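Local coordinates for multicopper oxidase (Uncultured bacterium, PDB 4E9X), which probably couples the one-electron oxidation of substrates to the reduction of dioxygen to water at bound copper ions, at residues R4-M8 with G304-F308; L21-V25 with W147-D153; D96-T100 with D216-L220; I141-S145 with F193-G197; N245-F251 with P269-Y275. One frame throughout, in Å; residues are numbered along the deposited sequence. Where two conformers were deposited one is given.

Interaction 1 (R4-M8 with G304-F308); sequences REFDM and GYGMF
Strand 4-8 and strand 306-308 pass face to face with their axes 7.7 Å apart and inclined by 25°, too far for backbone pairing, so that Phe6 lies opposite Met307 and Arg4 opposite Tyr305 and Gly306. The contact is therefore made by side chains. Met307 lays its CB over one face of the Phe6 ring, 4.0 Å from the ring centroid, a CH-pi contact displaced toward the rim. From there SD sits obliquely to the same ring, completing a Met-aromatic pair. Met307 sends its CG away from the backbone N (chi1 170°) and then bends at chi3, which returns CE to Phe6 CB. Phe6 CE1 also approaches the backbone N of Met307 at 3.6 Å. Arg4, extended from CG to NE, brings one guanidinium face against Tyr305 CB, which stands over its centre 3.5 Å from CZ; the tyrosine ring itself is inclined by 45° to that flat group. The charge itself is answered by Asp43, while the Tyr305 hydroxyl bonds to Asp125. Replacing Phe6 with an alanine would probably leave Met307 CB and SD without their ring and open a gap between the two strands. The contact thus joins two sheets of the first cupredoxin-like domain through dispersion and sulfur-aromatic attraction, while its charged groups find partners outside the interface.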
# COMPACT_ATOMS: atom_id res chain seq x y z
N ARG A 4 -27.73 -24.46 2.72
CA ARG A 4 -26.51 -25.17 2.33
C ARG A 4 -25.69 -25.40 3.59
O ARG A 4 -25.25 -24.44 4.19
CB ARG A 4 -25.73 -24.42 1.25
CG ARG A 4 -26.60 -24.13 0.03
CD ARG A 4 -25.71 -23.75 -1.15
NE ARG A 4 -26.58 -23.38 -2.28
CZ ARG A 4 -26.98 -24.32 -3.16
NH1 ARG A 4 -26.61 -25.60 -3.05
NH2 ARG A 4 -27.75 -23.99 -4.17
N GLU A 5 -25.55 -26.67 3.92
CA GLU A 5 -24.87 -27.08 5.14
C GLU A 5 -23.60 -27.86 4.81
O GLU A 5 -23.66 -28.79 4.01
CB GLU A 5 -25.84 -27.98 5.95
CG GLU A 5 -25.20 -28.46 7.24
CD GLU A 5 -26.18 -29.01 8.23
OE1 GLU A 5 -27.40 -29.04 7.91
OE2 GLU A 5 -25.79 -29.43 9.35
N PHE A 6 -22.51 -27.49 5.46
CA PHE A 6 -21.19 -28.01 5.23
C PHE A 6 -20.54 -28.50 6.49
O PHE A 6 -20.76 -27.88 7.52
CB PHE A 6 -20.29 -26.91 4.61
CG PHE A 6 -20.93 -26.35 3.35
CD1 PHE A 6 -21.27 -27.14 2.27
CD2 PHE A 6 -21.20 -25.01 3.23
CE1 PHE A 6 -21.82 -26.65 1.11
CE2 PHE A 6 -21.79 -24.50 2.08
CZ PHE A 6 -22.12 -25.31 0.99
N ASP A 7 -19.73 -29.55 6.38
CA ASP A 7 -19.01 -30.05 7.55
C ASP A 7 -17.51 -29.79 7.29
O ASP A 7 -16.99 -30.24 6.27
CB ASP A 7 -19.25 -31.53 7.80
CG ASP A 7 -20.64 -31.86 8.27
OD1 ASP A 7 -21.18 -31.18 9.19
OD2 ASP A 7 -21.30 -32.83 7.78
N MET A 8 -16.87 -29.02 8.17
CA MET A 8 -15.47 -28.71 7.94
C MET A 8 -14.65 -29.19 9.13
O MET A 8 -15.19 -29.25 10.24
CB MET A 8 -15.27 -27.22 7.68
CG MET A 8 -13.85 -26.80 7.29
SD MET A 8 -13.82 -24.99 7.00
CE MET A 8 -15.58 -24.90 6.63
N GLY A 304 -20.78 -26.02 -9.73
CA GLY A 304 -22.04 -25.77 -9.00
C GLY A 304 -21.77 -25.33 -7.56
O GLY A 304 -20.65 -25.21 -7.03
N TYR A 305 -22.90 -25.03 -6.91
CA TYR A 305 -22.75 -24.57 -5.54
C TYR A 305 -22.37 -25.69 -4.60
O TYR A 305 -22.76 -26.83 -4.85
CB TYR A 305 -24.07 -23.89 -5.08
CG TYR A 305 -24.38 -22.72 -6.01
CD1 TYR A 305 -23.44 -21.68 -6.10
CD2 TYR A 305 -25.54 -22.63 -6.79
CE1 TYR A 305 -23.67 -20.59 -6.94
CE2 TYR A 305 -25.77 -21.53 -7.63
CZ TYR A 305 -24.82 -20.53 -7.69
OH TYR A 305 -25.00 -19.41 -8.51
N GLY A 306 -21.65 -25.37 -3.55
CA GLY A 306 -21.24 -26.35 -2.57
C GLY A 306 -19.88 -26.04 -1.98
O GLY A 306 -19.40 -24.89 -2.10
N MET A 307 -19.26 -27.02 -1.35
CA MET A 307 -17.94 -26.88 -0.74
C MET A 307 -17.01 -27.88 -1.43
O MET A 307 -17.33 -29.09 -1.59
CB MET A 307 -17.95 -27.03 0.77
CG MET A 307 -16.51 -27.11 1.34
SD MET A 307 -16.57 -27.40 3.15
CE MET A 307 -16.82 -25.76 3.70
N PHE A 308 -15.84 -27.42 -1.89
CA PHE A 308 -14.96 -28.20 -2.72
C PHE A 308 -13.56 -28.24 -2.14
O PHE A 308 -12.89 -27.22 -1.97
CB PHE A 308 -14.84 -27.60 -4.16
CG PHE A 308 -16.17 -27.54 -4.85
CD1 PHE A 308 -16.51 -28.54 -5.75
CD2 PHE A 308 -17.05 -26.49 -4.59
CE1 PHE A 308 -17.74 -28.52 -6.39
CE2 PHE A 308 -18.29 -26.52 -5.21
CZ PHE A 308 -18.62 -27.52 -6.12

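Interaction 2 (L21-V25 with W147-D153); sequences LDYKV and WESAVAD
An unusual first torsion of Tyr23 (chi1 -145°) and a ring turned by chi2 98° swing its phenol between Trp147 and Ala152, while Trp147 (chi1 -53°, CG anti to its carbonyl carbon) brings the six-membered part of its indole to one face of that ring. The result is a T-shaped pair: the Trp147 edge, led by CE3, points at the Tyr23 ring, with centroids 4.9 Å apart. Ala152 closes the opposite face, its CA 3.7 Å from the ring centroid in a CH-pi contact close to the ring normal. The phenol is pinned at its far end too, where Tyr23 OH donates to Glu148 O at 2.7 Å from above the carbonyl plane. Val151 N reaches that same oxygen from the other face of the plane, so a single acceptor both closes the loop on itself and receives the tyrosine. Further along, Lys24 N bonds to Ala152 O at 2.9 Å, and Lys24 NZ forms a salt bridge with Asp153 OD1 at 3.1 Å. Leu21 CD1 packs beside Ser149 and Ala152, and Val25 CG1 meets the rim of Trp147. A leucine in place of Tyr23 would probably leave Glu148 O without its hydroxyl donor and the Trp147 edge without an aromatic face. Arg116 bridges Lys24 O and Val151 O from outside. Buried aromatic packing and directed bonds thus fix the loop after strand 138-147 against strand 21-28, joining the two cupredoxin-like domains, with the ion pair at the outer margin.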
# COMPACT_ATOMS: atom_id res chain seq x y z
N LEU A 21 11.20 -26.14 1.59
CA LEU A 21 10.46 -25.55 2.68
C LEU A 21 9.12 -26.30 2.82
O LEU A 21 8.17 -26.09 2.08
CB LEU A 21 10.18 -24.06 2.45
CG LEU A 21 9.41 -23.46 3.63
CD1 LEU A 21 10.28 -23.48 4.88
CD2 LEU A 21 8.88 -22.04 3.31
N ASP A 22 9.10 -27.18 3.82
CA ASP A 22 7.90 -27.85 4.33
C ASP A 22 7.39 -27.07 5.53
O ASP A 22 8.22 -26.64 6.34
CB ASP A 22 8.29 -29.27 4.77
CG ASP A 22 8.71 -30.02 3.49
OD1 ASP A 22 8.03 -29.92 2.47
OD2 ASP A 22 9.79 -30.67 3.53
N TYR A 23 6.10 -26.86 5.67
CA TYR A 23 5.59 -25.92 6.66
C TYR A 23 4.44 -26.56 7.43
O TYR A 23 3.51 -27.08 6.81
CB TYR A 23 5.15 -24.63 5.94
CG TYR A 23 5.40 -23.38 6.76
CD1 TYR A 23 6.56 -22.63 6.52
CD2 TYR A 23 4.55 -22.91 7.75
CE1 TYR A 23 6.89 -21.48 7.21
CE2 TYR A 23 4.86 -21.76 8.46
CZ TYR A 23 6.00 -21.06 8.20
OH TYR A 23 6.27 -19.89 8.91
N LYS A 24 4.48 -26.54 8.75
CA LYS A 24 3.38 -27.01 9.59
C LYS A 24 2.28 -25.96 9.60
O LYS A 24 2.50 -24.79 9.89
CB LYS A 24 3.84 -27.28 11.02
CG LYS A 24 4.77 -28.49 11.16
CD LYS A 24 4.80 -28.89 12.62
CE LYS A 24 5.39 -30.24 12.91
NZ LYS A 24 5.73 -31.22 11.89
N VAL A 25 1.07 -26.39 9.26
CA VAL A 25 -0.05 -25.50 9.11
C VAL A 25 -1.27 -26.08 9.83
O VAL A 25 -1.29 -27.25 10.22
CB VAL A 25 -0.42 -25.23 7.63
CG1 VAL A 25 0.79 -24.47 6.97
CG2 VAL A 25 -0.80 -26.48 6.87
N TRP A 147 5.55 -16.37 4.38
CA TRP A 147 5.95 -17.48 5.25
C TRP A 147 7.27 -17.10 5.93
O TRP A 147 8.11 -16.48 5.32
CB TRP A 147 6.16 -18.79 4.50
CG TRP A 147 4.95 -19.13 3.66
CD1 TRP A 147 4.72 -18.67 2.38
CD2 TRP A 147 3.84 -19.93 4.02
NE1 TRP A 147 3.50 -19.16 1.92
CE2 TRP A 147 2.95 -19.94 2.91
CE3 TRP A 147 3.51 -20.64 5.20
CZ2 TRP A 147 1.73 -20.65 2.93
CZ3 TRP A 147 2.29 -21.33 5.16
CH2 TRP A 147 1.42 -21.34 4.06
N GLU A 148 7.42 -17.54 7.18
CA GLU A 148 8.64 -17.28 7.96
C GLU A 148 9.35 -18.60 8.19
O GLU A 148 8.90 -19.39 9.03
CB GLU A 148 8.26 -16.66 9.30
CG GLU A 148 7.54 -15.33 9.09
CD GLU A 148 6.76 -14.84 10.26
OE1 GLU A 148 6.86 -15.52 11.31
OE2 GLU A 148 6.04 -13.83 10.23
N SER A 149 10.43 -18.90 7.48
CA SER A 149 11.00 -20.24 7.56
C SER A 149 11.47 -20.60 8.96
O SER A 149 11.47 -21.81 9.27
CB SER A 149 12.16 -20.39 6.55
OG SER A 149 13.27 -19.60 6.91
N ALA A 150 11.84 -19.63 9.79
CA ALA A 150 12.34 -20.02 11.11
C ALA A 150 11.31 -20.73 11.97
O ALA A 150 11.66 -21.42 12.92
CB ALA A 150 12.82 -18.78 11.87
N VAL A 151 10.04 -20.49 11.66
CA VAL A 151 9.00 -21.13 12.50
C VAL A 151 8.23 -22.19 11.73
O VAL A 151 7.12 -22.58 12.14
CB VAL A 151 8.05 -20.09 13.11
CG1 VAL A 151 8.94 -19.16 13.94
CG2 VAL A 151 7.20 -19.32 12.07
N ALA A 152 8.79 -22.68 10.63
CA ALA A 152 8.08 -23.69 9.85
C ALA A 152 7.66 -24.90 10.64
O ALA A 152 6.62 -25.53 10.37
CB ALA A 152 8.95 -24.13 8.66
N ASP A 153 8.50 -25.32 11.58
CA ASP A 153 8.32 -26.65 12.18
C ASP A 153 7.74 -26.55 13.59
O ASP A 153 7.82 -27.55 14.33
CB ASP A 153 9.61 -27.47 12.31
CG ASP A 153 9.45 -28.97 12.53
OD1 ASP A 153 8.35 -29.55 12.33
OD2 ASP A 153 10.46 -29.63 12.94

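Interaction 3 (D96-T100 with D216-L220); sequences DRIGT and DGLPL
Hydrogen bonds dominate where Arg97 meets Asp216. Both terminal nitrogens of the guanidinium grip one backbone oxygen end-on: NH1 reaches Asp216 O at 2.8 Å and NH2 reaches it at 2.9 Å, the oxygen lying within a few degrees of the guanidinium plane. NH1 also donates to Ile98 O at 2.8 Å, so the arginine ties its own loop to the other segment. Bends at chi2 (67°) and chi3 fold the side chain back to allow this double duty. A water adds a third link, accepting from Thr100 N and donating to Gly217 O at 3.1 Å.

Apolar contact occupies the flat side of the same group. Leu218 CG stands over the centre of the guanidinium, 3.5 Å from Arg97 CZ, and its CD2 branch continues to Ile98 CG1 at 3.8 Å, where the two side chains meet at about a right angle.

Close backbone contact completes the set. Gly99 and Gly217 bring their CA atoms to 4.0 Å, and Gly99 CA directs a hydrogen toward Gly217 O. A CB on either glycine would collide with the opposite segment, and the backbone angles of both independently call for glycine.

The surroundings belong partly to the second subunit: its Asp209 forms a salt bridge with Arg97 NE, and the Asp216 carboxylate accepts from backbone N atoms of its Asp227 and Thr228. An arginine-to-carbonyl bridge here joins loops of the two cupredoxin-like domains beside a subunit interface, in keeping with the trimeric build of two-domain multicopper oxidases.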
# COMPACT_ATOMS: atom_id res chain seq x y z
N ASP A 96 -26.16 -12.72 2.38
CA ASP A 96 -26.84 -11.61 1.74
C ASP A 96 -25.82 -10.64 1.18
O ASP A 96 -26.21 -9.74 0.45
CB ASP A 96 -27.81 -10.89 2.65
CG ASP A 96 -27.33 -10.51 4.01
OD1 ASP A 96 -26.12 -10.52 4.29
OD2 ASP A 96 -28.22 -10.20 4.85
N ARG A 97 -24.56 -10.76 1.47
CA ARG A 97 -23.48 -9.92 0.92
C ARG A 97 -22.84 -10.64 -0.26
O ARG A 97 -22.34 -11.74 -0.08
CB ARG A 97 -22.45 -9.58 2.02
CG ARG A 97 -21.12 -8.98 1.40
CD ARG A 97 -21.34 -7.64 0.78
NE ARG A 97 -20.14 -6.82 1.00
CZ ARG A 97 -18.97 -6.98 0.40
NH1 ARG A 97 -18.76 -7.92 -0.51
NH2 ARG A 97 -18.00 -6.15 0.74
N ILE A 98 -22.86 -10.03 -1.43
CA ILE A 98 -22.37 -10.72 -2.62
C ILE A 98 -20.86 -10.58 -2.74
O ILE A 98 -20.19 -9.71 -2.19
CB ILE A 98 -23.07 -10.12 -3.85
CG1 ILE A 98 -22.72 -8.63 -4.08
CG2 ILE A 98 -24.57 -10.30 -3.77
CD1 ILE A 98 -23.39 -7.94 -5.26
N GLY A 99 -20.33 -11.45 -3.61
CA GLY A 99 -19.00 -11.25 -4.20
C GLY A 99 -17.93 -12.15 -3.65
O GLY A 99 -18.17 -13.19 -3.01
N THR A 100 -16.68 -11.70 -3.86
CA THR A 100 -15.53 -12.41 -3.40
C THR A 100 -15.31 -12.14 -1.91
O THR A 100 -14.79 -11.07 -1.52
CB THR A 100 -14.28 -11.93 -4.16
OG1 THR A 100 -14.54 -12.04 -5.56
CG2 THR A 100 -13.06 -12.77 -3.80
N ASP A 216 -13.30 -5.62 -2.72
CA ASP A 216 -13.86 -6.38 -1.58
C ASP A 216 -15.19 -7.04 -1.97
O ASP A 216 -16.10 -7.20 -1.15
CB ASP A 216 -14.03 -5.50 -0.35
CG ASP A 216 -12.65 -4.96 0.14
OD1 ASP A 216 -11.60 -5.46 -0.29
OD2 ASP A 216 -12.74 -4.00 0.94
N GLY A 217 -15.29 -7.49 -3.24
CA GLY A 217 -16.46 -8.21 -3.73
C GLY A 217 -17.59 -7.34 -4.23
O GLY A 217 -18.50 -7.89 -4.84
N LEU A 218 -17.53 -6.02 -4.06
CA LEU A 218 -18.66 -5.18 -4.51
C LEU A 218 -18.25 -4.43 -5.77
O LEU A 218 -17.11 -3.96 -5.90
CB LEU A 218 -19.05 -4.19 -3.41
CG LEU A 218 -19.75 -4.84 -2.22
CD1 LEU A 218 -20.01 -3.84 -1.10
CD2 LEU A 218 -21.08 -5.49 -2.65
N PRO A 219 -19.17 -4.34 -6.73
CA PRO A 219 -18.81 -3.79 -8.03
C PRO A 219 -18.58 -2.29 -7.99
O PRO A 219 -19.40 -1.53 -7.42
CB PRO A 219 -20.03 -4.11 -8.91
CG PRO A 219 -21.17 -4.23 -7.91
CD PRO A 219 -20.57 -4.84 -6.68
N LEU A 220 -17.51 -1.85 -8.62
CA LEU A 220 -17.20 -0.42 -8.66
C LEU A 220 -18.11 0.27 -9.66
O LEU A 220 -18.33 -0.20 -10.80
CB LEU A 220 -15.76 -0.23 -9.12
CG LEU A 220 -14.67 -0.73 -8.13
CD1 LEU A 220 -13.33 -0.65 -8.82
CD2 LEU A 220 -14.66 0.10 -6.88
O HOH W 1 -16.91 -10.12 -6.36

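Interaction 4 (I141-S145 with F193-G197); sequences IMMMS and FFGAG
Phe194 and Met143 stand together on one face of a parallel strand pair, within the sheet of the second cupredoxin-like domain, their side chains set at a slant to each other. Met143 CG lies over the Phe194 ring toward its rim, and SD is poised almost on the ring normal, 4.5 Å from the centroid. A bend at chi3 (75°) folds the thioether back above the ring and brings CE to Phe194 CD1. Ile141 CG2 touches the ring from an oblique direction at CE2, 3.6 Å away.

On the other face Met142 and Phe193 run side by side, pointing the same way, and the sulfur takes a different post: SD lies at the ring edge, 3.9 Å from Phe193 CE1. Met144, bent twice, curls its methyl back to Phe193 CD1. Two Met-aromatic contacts thus flank one backbone ladder, one using a ring face and the other an edge. Phe251 packs on the Met142 and Phe193 side, while Pro121 of strand 119-125 lies against Ile141 and Phe194.

The ladder itself gives way to a turn centred on Gly195, where Met144 O receives Gly197 N at 3.1 Å and, weakly, Ala196 N at 3.0 Å.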
# COMPACT_ATOMS: atom_id res chain seq x y z
N ILE A 141 -8.91 -17.92 -8.69
CA ILE A 141 -8.66 -17.43 -7.31
C ILE A 141 -7.19 -17.41 -7.06
O ILE A 141 -6.51 -18.43 -7.24
CB ILE A 141 -9.40 -18.34 -6.32
CG1 ILE A 141 -10.92 -17.99 -6.32
CG2 ILE A 141 -8.82 -18.27 -4.89
CD1 ILE A 141 -11.81 -18.99 -5.60
N MET A 142 -6.68 -16.27 -6.60
CA MET A 142 -5.27 -16.08 -6.23
C MET A 142 -5.16 -15.52 -4.82
O MET A 142 -5.41 -14.32 -4.59
CB MET A 142 -4.54 -15.12 -7.19
CG MET A 142 -4.43 -15.75 -8.61
SD MET A 142 -3.27 -14.78 -9.57
CE MET A 142 -3.46 -15.45 -11.22
N MET A 143 -4.78 -16.38 -3.86
CA MET A 143 -4.70 -15.93 -2.45
C MET A 143 -3.24 -15.82 -2.09
O MET A 143 -2.50 -16.83 -2.08
CB MET A 143 -5.39 -16.99 -1.56
CG MET A 143 -6.85 -17.22 -1.99
SD MET A 143 -7.84 -18.20 -0.81
CE MET A 143 -8.11 -16.98 0.47
N MET A 144 -2.78 -14.61 -1.85
CA MET A 144 -1.36 -14.36 -1.60
C MET A 144 -1.06 -14.37 -0.11
O MET A 144 -1.88 -13.91 0.69
CB MET A 144 -0.92 -13.01 -2.19
CG MET A 144 -0.45 -13.09 -3.65
SD MET A 144 -1.70 -13.63 -4.83
CE MET A 144 -2.86 -12.25 -4.70
N SER A 145 0.10 -14.90 0.28
CA SER A 145 0.53 -14.90 1.67
C SER A 145 2.06 -15.02 1.69
O SER A 145 2.74 -15.12 0.67
CB SER A 145 -0.14 -15.99 2.49
OG SER A 145 0.28 -17.28 2.09
N PHE A 193 -8.16 -11.57 -6.58
CA PHE A 193 -6.97 -11.48 -5.74
C PHE A 193 -7.37 -11.34 -4.26
O PHE A 193 -8.27 -10.54 -3.97
CB PHE A 193 -6.13 -10.23 -6.08
CG PHE A 193 -5.61 -10.15 -7.51
CD1 PHE A 193 -4.74 -11.12 -8.01
CD2 PHE A 193 -5.93 -9.08 -8.30
CE1 PHE A 193 -4.22 -11.01 -9.30
CE2 PHE A 193 -5.43 -8.99 -9.61
CZ PHE A 193 -4.53 -9.93 -10.10
N PHE A 194 -6.66 -12.04 -3.40
CA PHE A 194 -6.91 -11.93 -1.96
C PHE A 194 -5.62 -11.65 -1.21
O PHE A 194 -4.61 -12.37 -1.42
CB PHE A 194 -7.47 -13.24 -1.38
CG PHE A 194 -8.70 -13.84 -1.99
CD1 PHE A 194 -9.83 -14.07 -1.21
CD2 PHE A 194 -8.74 -14.25 -3.33
CE1 PHE A 194 -10.96 -14.72 -1.72
CE2 PHE A 194 -9.83 -14.92 -3.86
CZ PHE A 194 -10.93 -15.17 -3.04
N GLY A 195 -5.69 -10.65 -0.32
CA GLY A 195 -4.58 -10.42 0.60
C GLY A 195 -4.77 -11.33 1.83
O GLY A 195 -5.25 -10.89 2.89
N ALA A 196 -4.42 -12.61 1.69
CA ALA A 196 -4.78 -13.56 2.75
C ALA A 196 -3.79 -13.50 3.91
O ALA A 196 -4.20 -13.63 5.06
CB ALA A 196 -4.81 -14.96 2.15
N GLY A 197 -2.50 -13.28 3.66
CA GLY A 197 -1.49 -13.17 4.70
C GLY A 197 -1.22 -11.73 5.10
O GLY A 197 -2.04 -10.82 4.87

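Interaction 5 (N245-F251 with P269-Y275); sequences NPGRFIF and PITVIEY
Tyr275 packs against residues 245-247, one ring face taken up by Pro246 CA, 3.4 Å from the ring centroid and nearly on its normal. The hydroxyl accepts from Asn245 N at 3.0 Å, and Pro246 CG rests near Tyr275 CD2, so the phenol is held both by its face and by its end. Farther along, Phe251 turns its ring obliquely to Ile273, CD1 to CD1 3.8 Å; its CG stands anti to the backbone N (chi1 -176°), which brings the CD1 side of the ring to the isoleucine. Thr271 CG2 meets Phe251 CB on this same face. The reverse face holds Ile250, whose CG1 lies 3.6 Å from Ile270 CG2.

These side chains ride on an antiparallel pair of the cupredoxin-like Greek-key fold. Phe249 and Ile273 form one hydrogen-bonded pair, with Ile273 N to Phe249 O at 2.7 Å, and Phe251 with Thr271 forms the next. Tyr275 N adds a bond to Gly247 O at 3.2 Å, extending the ladder toward residues 245-247.

Outward, His208 bonds to the Tyr275 hydroxyl and its ring meets that of Phe249, while Gln179 takes the Thr271 hydroxyl. The Arg248 guanidinium reaches out to a salt bridge with Asp281 and a cation-pi contact with Tyr284. The third subunit also borders the 245-251 segment: Asn245 ND2 bonds to the O of its His65, and its Val75 packs on Ile250. The Ile250 side chain comes within about 4 Å of a bound copper, and strand 248-253 runs on to His252, one of the ligands of a copper site.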
# COMPACT_ATOMS: atom_id res chain seq x y z
N ASN A 245 -4.28 -12.03 -26.69
CA ASN A 245 -2.89 -11.74 -27.08
C ASN A 245 -2.02 -12.95 -26.84
O ASN A 245 -1.31 -13.07 -25.84
CB ASN A 245 -2.38 -10.59 -26.22
CG ASN A 245 -0.95 -10.23 -26.62
OD1 ASN A 245 -0.45 -10.61 -27.71
ND2 ASN A 245 -0.29 -9.46 -25.74
N PRO A 246 -2.08 -13.93 -27.75
CA PRO A 246 -1.37 -15.20 -27.46
C PRO A 246 0.13 -15.02 -27.27
O PRO A 246 0.84 -14.40 -28.07
CB PRO A 246 -1.64 -16.03 -28.75
CG PRO A 246 -3.02 -15.53 -29.16
CD PRO A 246 -2.92 -14.02 -28.96
N GLY A 247 0.65 -15.66 -26.24
CA GLY A 247 2.06 -15.64 -25.87
C GLY A 247 2.25 -16.49 -24.62
O GLY A 247 1.29 -17.17 -24.18
N ARG A 248 3.42 -16.42 -24.03
CA ARG A 248 3.65 -16.90 -22.68
C ARG A 248 3.98 -15.64 -21.86
O ARG A 248 5.05 -15.05 -22.06
CB ARG A 248 4.78 -17.91 -22.55
CG ARG A 248 4.49 -19.21 -23.27
CD ARG A 248 5.49 -20.33 -22.96
NE ARG A 248 6.86 -20.00 -23.36
CZ ARG A 248 7.41 -20.42 -24.51
NH1 ARG A 248 6.74 -21.16 -25.40
NH2 ARG A 248 8.67 -20.08 -24.75
N PHE A 249 3.04 -15.25 -21.00
CA PHE A 249 3.14 -13.97 -20.31
C PHE A 249 3.15 -14.17 -18.80
O PHE A 249 2.16 -14.56 -18.18
CB PHE A 249 1.95 -13.10 -20.75
CG PHE A 249 2.18 -12.49 -22.13
CD1 PHE A 249 3.19 -11.57 -22.36
CD2 PHE A 249 1.31 -12.84 -23.18
CE1 PHE A 249 3.32 -10.99 -23.60
CE2 PHE A 249 1.48 -12.25 -24.45
CZ PHE A 249 2.49 -11.30 -24.64
N ILE A 250 4.30 -13.88 -18.18
CA ILE A 250 4.42 -14.06 -16.72
C ILE A 250 3.49 -13.11 -16.03
O ILE A 250 3.11 -12.05 -16.52
CB ILE A 250 5.90 -13.92 -16.37
CG1 ILE A 250 6.34 -14.48 -15.02
CG2 ILE A 250 6.36 -12.48 -16.44
CD1 ILE A 250 7.86 -14.50 -14.84
N PHE A 251 3.09 -13.48 -14.79
CA PHE A 251 2.04 -12.77 -14.05
C PHE A 251 2.51 -12.94 -12.61
O PHE A 251 2.63 -14.07 -12.13
CB PHE A 251 0.72 -13.45 -14.37
CG PHE A 251 -0.60 -12.85 -13.78
CD1 PHE A 251 -1.79 -13.50 -14.01
CD2 PHE A 251 -0.65 -11.66 -13.04
CE1 PHE A 251 -3.03 -13.04 -13.56
CE2 PHE A 251 -1.87 -11.24 -12.57
CZ PHE A 251 -3.04 -11.89 -12.79
N PRO A 269 5.38 -15.46 -5.66
CA PRO A 269 4.05 -15.54 -6.31
C PRO A 269 4.19 -15.20 -7.77
O PRO A 269 4.01 -14.04 -8.19
CB PRO A 269 3.20 -14.51 -5.52
CG PRO A 269 4.08 -14.04 -4.40
CD PRO A 269 5.51 -14.19 -4.88
N ILE A 270 4.54 -16.24 -8.53
CA ILE A 270 4.73 -16.12 -9.97
C ILE A 270 3.91 -17.21 -10.68
O ILE A 270 4.06 -18.38 -10.29
CB ILE A 270 6.21 -16.29 -10.37
CG1 ILE A 270 7.14 -15.32 -9.66
CG2 ILE A 270 6.34 -16.25 -11.90
CD1 ILE A 270 8.62 -15.59 -9.87
N THR A 271 3.15 -16.85 -11.70
CA THR A 271 2.58 -17.81 -12.61
C THR A 271 2.88 -17.33 -14.03
O THR A 271 3.57 -16.29 -14.20
CB THR A 271 1.08 -18.04 -12.34
OG1 THR A 271 0.61 -19.05 -13.27
CG2 THR A 271 0.26 -16.78 -12.54
N VAL A 272 2.43 -18.09 -15.02
CA VAL A 272 2.56 -17.68 -16.43
C VAL A 272 1.19 -17.86 -17.05
O VAL A 272 0.56 -18.95 -16.88
CB VAL A 272 3.58 -18.57 -17.16
CG1 VAL A 272 3.72 -18.19 -18.62
CG2 VAL A 272 4.92 -18.50 -16.46
N ILE A 273 0.71 -16.83 -17.74
CA ILE A 273 -0.47 -16.97 -18.61
C ILE A 273 0.05 -17.66 -19.85
O ILE A 273 0.76 -17.03 -20.66
CB ILE A 273 -1.09 -15.61 -18.92
CG1 ILE A 273 -1.46 -14.89 -17.58
CG2 ILE A 273 -2.27 -15.80 -19.84
CD1 ILE A 273 -1.71 -13.41 -17.79
N GLU A 274 -0.29 -18.94 -20.00
CA GLU A 274 0.16 -19.77 -21.12
C GLU A 274 -0.99 -19.90 -22.09
O GLU A 274 -2.03 -20.50 -21.74
CB GLU A 274 0.50 -21.17 -20.62
CG GLU A 274 1.81 -21.27 -19.79
CD GLU A 274 2.07 -22.70 -19.40
OE1 GLU A 274 1.20 -23.60 -19.60
OE2 GLU A 274 3.14 -22.94 -18.82
N TYR A 275 -0.82 -19.39 -23.30
CA TYR A 275 -1.88 -19.61 -24.29
C TYR A 275 -1.69 -20.95 -25.02
O TYR A 275 -0.55 -21.32 -25.42
CB TYR A 275 -1.94 -18.52 -25.35
CG TYR A 275 -2.54 -17.18 -24.94
CD1 TYR A 275 -1.91 -16.32 -24.02
CD2 TYR A 275 -3.71 -16.77 -25.54
CE1 TYR A 275 -2.50 -15.10 -23.70
CE2 TYR A 275 -4.29 -15.55 -25.28
CZ TYR A 275 -3.68 -14.72 -24.34
OH TYR A 275 -4.25 -13.50 -24.11

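The five contacts show how chemistry follows place in a two-domain fold. Interaction 4, its centre about 5 Å from that of the chain, and interaction 5 are both buried strand pairs, one parallel and one antiparallel, and they touch through Met142 and Phe193 on Phe251. Interaction 3 meets interaction 4 where Thr100 packs on Phe194, yet it relies on an arginine and glycines beside another subunit. Interaction 2 also joins the domains, on the opposite side of the chain's centre from interaction 3, with a tyrosine held between an indole edge and an alanine in place of a guanidinium. Interaction 1 is the surface member, lacking hydrogen bonds between its segments; its strand 3-18 neighbours strand 21-28 of interaction 2 in one sheet.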